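Local coordinates for purine nucleoside phosphorylase YlmD (Geobacillus stearothermophilus, PDB 6T1B), which catalyses the phosphorolysis of adenosine, inosine and S-methyl-5'-thioadenosine to the free base and a ribose 1-phosphate, and also deaminates adenosine, at residues C76-K90 with A103-V117. Sequence-based numbering, arbitrary orientation. Where two conformers were deposited one is given.
Sequences CCEQVHGADIQKVTK and AVPGVDGLYTDEAGV. With NOS (inosine), chain B.
Parallel strands 85-87 and 109-112 pair at the edge of a mixed sheet, and the loop before the first strand carries His-81 to the catalytic zinc ion. Asp-108 grips that loop. Its OD2 takes the backbone N of His-81 on the syn side at 2.9 Å. Its OD1 receives Gly-82 N from above the carboxylate plane at 3.0 Å, and Val-80 N only weakly. OD2 also bonds the ring of His-143, a ligand of the same zinc ion, consistent with one carboxylate positioning two zinc ligands. Gln-79 N reaches Val-107 O. Glu-78, with CG opposite the backbone N (chi1 -173°) and the chain straight beyond it, meets Gly-106 N through OE2 at 2.9 Å.

Within the strand pair, Gln-86 N bonds Gly-109 O and Val-88 N bonds Tyr-111 O. Lys-87 lays CB over one face of the Tyr-111 ring, 3.9 Å from its centroid, and Ile-85 CG2 touches the ring edge. Lys-87 NZ forms a salt bridge with Glu-165, and Tyr-111 OH a hydrogen bond. Leu-110, on the sheet face opposite Tyr-111, packs CD2 on Val-88 CG1. At the strand end, Thr-112 OG1 donates to Val-88 O at 2.8 Å and accepts from Glu-114 N, an ST turn. Glu-114 OE2 takes Lys-90 N at 2.9 Å from above its carboxylate plane.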
loop_
_atom_site.group_PDB
_atom_site.type_symbol
_atom_site.label_atom_id
_atom_site.label_comp_id
_atom_site.label_asym_id
_atom_site.label_seq_id
_atom_site.Cartn_x
_atom_site.Cartn_y
_atom_site.Cartn_z
ATOM N N CYS A 76 8.585 -6.797 -6.181
ATOM C CA CYS A 76 7.276 -6.334 -6.596
ATOM C C CYS A 76 6.379 -7.540 -6.852
ATOM O O CYS A 76 6.853 -8.672 -7.060
ATOM C CB CYS A 76 7.404 -5.510 -7.883
ATOM S SG CYS A 76 8.411 -4.007 -7.690
ATOM N N CYS A 77 5.080 -7.274 -6.901
ATOM C CA CYS A 77 4.095 -8.307 -7.194
ATOM C C CYS A 77 3.092 -7.833 -8.232
ATOM O O CYS A 77 3.010 -6.653 -8.568
ATOM C CB CYS A 77 3.396 -8.789 -5.921
ATOM S SG CYS A 77 2.464 -7.557 -5.006
ATOM N N GLU A 78 2.356 -8.798 -8.775
ATOM C CA GLU A 78 1.493 -8.530 -9.912
ATOM C C GLU A 78 0.348 -7.604 -9.556
ATOM O O GLU A 78 -0.106 -6.837 -10.412
ATOM C CB GLU A 78 0.926 -9.834 -10.449
ATOM C CG GLU A 78 0.160 -9.677 -11.718
ATOM C CD GLU A 78 -0.363 -11.009 -12.261
ATOM O OE1 GLU A 78 -1.008 -10.966 -13.361
ATOM O OE2 GLU A 78 -0.145 -12.085 -11.663
ATOM N N GLN A 79 -0.171 -7.686 -8.333
ATOM C CA GLN A 79 -1.287 -6.854 -7.860
ATOM C C GLN A 79 -2.551 -7.070 -8.691
ATOM O O GLN A 79 -2.992 -6.209 -9.453
ATOM C CB GLN A 79 -0.888 -5.380 -7.769
ATOM C CG GLN A 79 0.233 -5.141 -6.777
ATOM C CD GLN A 79 0.634 -3.686 -6.606
ATOM O OE1 GLN A 79 1.803 -3.340 -6.709
ATOM N NE2 GLN A 79 -0.336 -2.842 -6.281
ATOM N N VAL A 80 -3.159 -8.237 -8.472
ATOM C CA VAL A 80 -4.326 -8.657 -9.229
ATOM C C VAL A 80 -5.651 -8.293 -8.581
ATOM O O VAL A 80 -6.708 -8.732 -9.054
ATOM C CB VAL A 80 -4.279 -10.169 -9.542
ATOM C CG1 VAL A 80 -3.040 -10.474 -10.367
ATOM C CG2 VAL A 80 -4.346 -11.004 -8.263
ATOM N N HIS A 81 -5.605 -7.473 -7.524
ATOM C CA HIS A 81 -6.811 -7.082 -6.775
ATOM C C HIS A 81 -7.492 -8.259 -6.102
ATOM O O HIS A 81 -8.715 -8.311 -5.963
ATOM C CB HIS A 81 -7.792 -6.279 -7.635
ATOM C CG HIS A 81 -7.396 -4.860 -7.801
ATOM N ND1 HIS A 81 -6.548 -4.437 -8.800
ATOM C CD2 HIS A 81 -7.690 -3.759 -7.062
ATOM C CE1 HIS A 81 -6.358 -3.134 -8.691
ATOM N NE2 HIS A 81 -7.037 -2.702 -7.646
ATOM N N GLY A 82 -6.685 -9.228 -5.688
ATOM C CA GLY A 82 -7.106 -10.268 -4.810
ATOM C C GLY A 82 -6.588 -10.070 -3.394
ATOM O O GLY A 82 -6.147 -8.983 -3.002
ATOM N N ALA A 83 -6.642 -11.149 -2.622
ATOM C CA ALA A 83 -6.261 -11.095 -1.216
ATOM C C ALA A 83 -5.117 -12.041 -0.883
ATOM O O ALA A 83 -4.915 -12.370 0.293
ATOM C CB ALA A 83 -7.472 -11.351 -0.325
ATOM N N ASP A 84 -4.340 -12.470 -1.871
ATOM C CA ASP A 84 -3.240 -13.401 -1.626
ATOM C C ASP A 84 -1.951 -12.634 -1.308
ATOM O O ASP A 84 -1.758 -11.494 -1.729
ATOM C CB ASP A 84 -3.073 -14.315 -2.843
ATOM C CG ASP A 84 -4.164 -15.374 -2.932
ATOM O OD1 ASP A 84 -4.423 -16.070 -1.912
ATOM O OD2 ASP A 84 -4.759 -15.520 -4.010
ATOM N N ILE A 85 -1.099 -13.280 -0.512
ATOM C CA ILE A 85 0.104 -12.671 0.044
ATOM C C ILE A 85 1.222 -13.696 -0.059
ATOM O O ILE A 85 0.992 -14.892 0.143
ATOM C CB ILE A 85 -0.119 -12.305 1.522
ATOM C CG1 ILE A 85 -1.163 -11.209 1.672
ATOM C CG2 ILE A 85 1.193 -11.906 2.180
ATOM C CD1 ILE A 85 -1.640 -11.020 3.102
ATOM N N GLN A 86 2.437 -13.235 -0.356
ATOM C CA GLN A 86 3.600 -14.106 -0.481
ATOM C C GLN A 86 4.725 -13.636 0.436
ATOM O O GLN A 86 5.057 -12.445 0.442
ATOM C CB GLN A 86 4.126 -14.085 -1.920
ATOM C CG GLN A 86 5.077 -15.210 -2.256
ATOM C CD GLN A 86 4.328 -16.446 -2.710
ATOM O OE1 GLN A 86 3.862 -16.518 -3.849
ATOM N NE2 GLN A 86 4.176 -17.403 -1.821
ATOM N N LYS A 87 5.312 -14.559 1.180
ATOM C CA LYS A 87 6.549 -14.293 1.897
ATOM C C LYS A 87 7.696 -14.314 0.902
ATOM O O LYS A 87 7.797 -15.231 0.071
ATOM C CB LYS A 87 6.782 -15.379 2.936
ATOM C CG LYS A 87 8.089 -15.229 3.693
ATOM C CD LYS A 87 8.222 -16.273 4.769
ATOM C CE LYS A 87 9.511 -16.114 5.589
ATOM N NZ LYS A 87 9.494 -16.965 6.815
ATOM N N VAL A 88 8.557 -13.297 0.964
ATOM C CA VAL A 88 9.710 -13.223 0.076
ATOM C C VAL A 88 11.002 -13.061 0.855
ATOM O O VAL A 88 11.009 -12.683 2.031
ATOM C CB VAL A 88 9.566 -12.079 -0.948
ATOM C CG1 VAL A 88 8.371 -12.357 -1.857
ATOM C CG2 VAL A 88 9.398 -10.731 -0.235
ATOM N N THR A 89 12.115 -13.368 0.178
ATOM C CA THR A 89 13.444 -13.348 0.766
ATOM C C THR A 89 14.419 -12.724 -0.225
ATOM O O THR A 89 14.048 -12.289 -1.314
ATOM C CB THR A 89 13.932 -14.765 1.103
ATOM O OG1 THR A 89 14.148 -15.487 -0.126
ATOM C CG2 THR A 89 12.931 -15.497 1.975
ATOM N N LYS A 90 15.697 -12.700 0.149
ATOM C CA LYS A 90 16.694 -12.149 -0.769
ATOM C C LYS A 90 16.729 -12.897 -2.095
ATOM O O LYS A 90 17.127 -12.305 -3.110
ATOM C CB LYS A 90 18.056 -12.049 -0.085
ATOM C CG LYS A 90 18.150 -10.792 0.782
ATOM C CD LYS A 90 19.292 -10.799 1.789
ATOM C CE LYS A 90 20.635 -10.970 1.120
ATOM N NZ LYS A 90 21.724 -10.413 1.971
ATOM N N ALA A 103 7.438 -9.934 -11.824
ATOM C CA ALA A 103 6.868 -9.692 -10.506
ATOM C C ALA A 103 6.291 -10.983 -9.922
ATOM O O ALA A 103 5.905 -11.894 -10.651
ATOM C CB ALA A 103 5.750 -8.658 -10.623
ATOM N N VAL A 104 6.226 -11.055 -8.599
ATOM C CA VAL A 104 5.648 -12.222 -7.938
ATOM C C VAL A 104 4.212 -12.353 -8.422
ATOM O O VAL A 104 3.420 -11.420 -8.226
ATOM C CB VAL A 104 5.695 -12.062 -6.411
ATOM C CG1 VAL A 104 5.037 -13.246 -5.724
ATOM C CG2 VAL A 104 7.099 -11.862 -5.938
ATOM N N PRO A 105 3.813 -13.474 -9.020
ATOM C CA PRO A 105 2.500 -13.519 -9.663
ATOM C C PRO A 105 1.353 -13.761 -8.694
ATOM O O PRO A 105 1.484 -14.445 -7.678
ATOM C CB PRO A 105 2.632 -14.698 -10.640
ATOM C CG PRO A 105 3.673 -15.559 -10.035
ATOM C CD PRO A 105 4.637 -14.657 -9.344
ATOM N N GLY A 106 0.210 -13.166 -9.027
ATOM C CA GLY A 106 -1.051 -13.552 -8.422
ATOM C C GLY A 106 -1.269 -13.063 -7.007
ATOM O O GLY A 106 -2.188 -13.558 -6.344
ATOM N N VAL A 107 -0.449 -12.147 -6.508
ATOM C CA VAL A 107 -0.590 -11.699 -5.134
ATOM C C VAL A 107 -0.660 -10.180 -5.076
ATOM O O VAL A 107 -0.176 -9.470 -5.965
ATOM C CB VAL A 107 0.496 -12.243 -4.176
ATOM C CG1 VAL A 107 0.663 -13.741 -4.290
ATOM C CG2 VAL A 107 1.811 -11.554 -4.390
ATOM N N ASP A 108 -1.213 -9.694 -3.964
ATOM C CA ASP A 108 -1.411 -8.296 -3.686
ATOM C C ASP A 108 -0.752 -7.861 -2.386
ATOM O O ASP A 108 -0.910 -6.704 -1.987
ATOM C CB ASP A 108 -2.914 -7.964 -3.679
ATOM C CG ASP A 108 -3.470 -7.928 -5.085
ATOM O OD1 ASP A 108 -3.717 -9.035 -5.625
ATOM O OD2 ASP A 108 -3.546 -6.795 -5.617
ATOM N N GLY A 109 -0.015 -8.736 -1.738
ATOM C CA GLY A 109 0.763 -8.324 -0.595
ATOM C C GLY A 109 2.001 -9.182 -0.494
ATOM O O GLY A 109 2.056 -10.307 -1.002
ATOM N N LEU A 110 2.992 -8.638 0.208
ATOM C CA LEU A 110 4.270 -9.295 0.388
ATOM C C LEU A 110 4.717 -9.078 1.823
ATOM O O LEU A 110 4.358 -8.072 2.445
ATOM C CB LEU A 110 5.359 -8.691 -0.502
ATOM C CG LEU A 110 5.126 -8.778 -1.999
ATOM C CD1 LEU A 110 6.167 -7.972 -2.755
ATOM C CD2 LEU A 110 5.079 -10.216 -2.450
ATOM N N TYR A 111 5.521 -10.002 2.340
ATOM C CA TYR A 111 6.188 -9.721 3.603
ATOM C C TYR A 111 7.550 -10.388 3.619
ATOM O O TYR A 111 7.802 -11.325 2.861
ATOM C CB TYR A 111 5.383 -10.133 4.833
ATOM C CG TYR A 111 5.194 -11.603 5.099
ATOM C CD1 TYR A 111 6.057 -12.292 5.941
ATOM C CD2 TYR A 111 4.104 -12.279 4.581
ATOM C CE1 TYR A 111 5.852 -13.625 6.235
ATOM C CE2 TYR A 111 3.901 -13.603 4.880
ATOM C CZ TYR A 111 4.764 -14.269 5.694
ATOM O OH TYR A 111 4.527 -15.597 5.982
ATOM N N THR A 112 8.430 -9.914 4.502
ATOM C CA THR A 112 9.738 -10.529 4.652
ATOM C C THR A 112 10.248 -10.312 6.068
ATOM O O THR A 112 9.940 -9.295 6.709
ATOM C CB THR A 112 10.742 -9.960 3.641
ATOM O OG1 THR A 112 11.985 -10.661 3.701
ATOM C CG2 THR A 112 11.006 -8.476 3.891
ATOM N N ASP A 113 11.044 -11.257 6.536
ATOM C CA ASP A 113 11.749 -11.094 7.797
ATOM C C ASP A 113 13.245 -10.867 7.602
ATOM O O ASP A 113 14.004 -10.878 8.564
ATOM C CB ASP A 113 11.451 -12.246 8.766
ATOM C CG ASP A 113 11.993 -13.576 8.297
ATOM O OD1 ASP A 113 12.620 -13.620 7.235
ATOM O OD2 ASP A 113 11.781 -14.590 9.004
ATOM N N GLU A 114 13.669 -10.572 6.373
ATOM C CA GLU A 114 15.069 -10.339 6.069
ATOM C C GLU A 114 15.320 -8.862 5.819
ATOM O O GLU A 114 14.446 -8.153 5.320
ATOM C CB GLU A 114 15.503 -11.151 4.839
ATOM C CG GLU A 114 15.289 -12.639 5.016
ATOM C CD GLU A 114 15.844 -13.494 3.900
ATOM O OE1 GLU A 114 15.688 -14.729 4.005
ATOM O OE2 GLU A 114 16.426 -12.962 2.931
ATOM N N ALA A 115 16.516 -8.403 6.170
ATOM C CA ALA A 115 16.950 -7.074 5.770
ATOM C C ALA A 115 17.467 -7.091 4.331
ATOM O O ALA A 115 17.767 -8.143 3.758
ATOM C CB ALA A 115 18.036 -6.548 6.705
ATOM N N GLY A 116 17.587 -5.901 3.751
ATOM C CA GLY A 116 18.115 -5.809 2.400
ATOM C C GLY A 116 17.119 -6.101 1.304
ATOM O O GLY A 116 17.516 -6.280 0.149
ATOM N N VAL A 117 15.827 -6.098 1.608
ATOM C CA VAL A 117 14.768 -6.455 0.675
ATOM C C VAL A 117 13.718 -5.356 0.761
ATOM O O VAL A 117 13.080 -5.191 1.806
ATOM C CB VAL A 117 14.148 -7.819 1.042
ATOM C CG1 VAL A 117 12.992 -8.139 0.134
ATOM C CG2 VAL A 117 15.211 -8.888 0.990
HETATM N N9 NOS B . -0.330 -1.455 -12.174
HETATM C C4 NOS B . 0.677 -2.027 -11.490
HETATM N N3 NOS B . 0.730 -2.958 -10.338
HETATM C C2 NOS B . 2.003 -3.423 -9.865
HETATM N N1 NOS B . 3.229 -3.004 -10.483
HETATM C C6 NOS B . 3.238 -2.118 -11.584
HETATM O O6 NOS B . 4.298 -1.794 -12.047
HETATM C C5 NOS B . 1.858 -1.632 -12.071
HETATM N N7 NOS B . 1.560 -0.807 -13.026
HETATM C C8 NOS B . 0.237 -0.693 -13.115
HETATM C "C5'" NOS B . -2.298 -1.180 -8.359
HETATM O "O5'" NOS B . -2.936 -0.139 -7.624
HETATM C "C4'" NOS B . -2.884 -1.304 -9.743
HETATM O "O4'" NOS B . -1.940 -0.751 -10.687
HETATM C "C1'" NOS B . -1.729 -1.655 -11.751
HETATM C "C2'" NOS B . -2.102 -3.038 -11.227
HETATM O "O2'" NOS B . -2.554 -3.867 -12.289
HETATM C "C3'" NOS B . -3.203 -2.724 -10.212
HETATM O "O3'" NOS B . -4.479 -2.723 -10.875
HETATM O O HOH W 1 -3.964 -11.543 -4.596
HETATM O O HOH W 2 -5.154 -13.632 -5.880
HETATM O O HOH W 3 3.135 -16.363 -6.421
HETATM O O HOH W 4 11.187 -13.542 4.735
#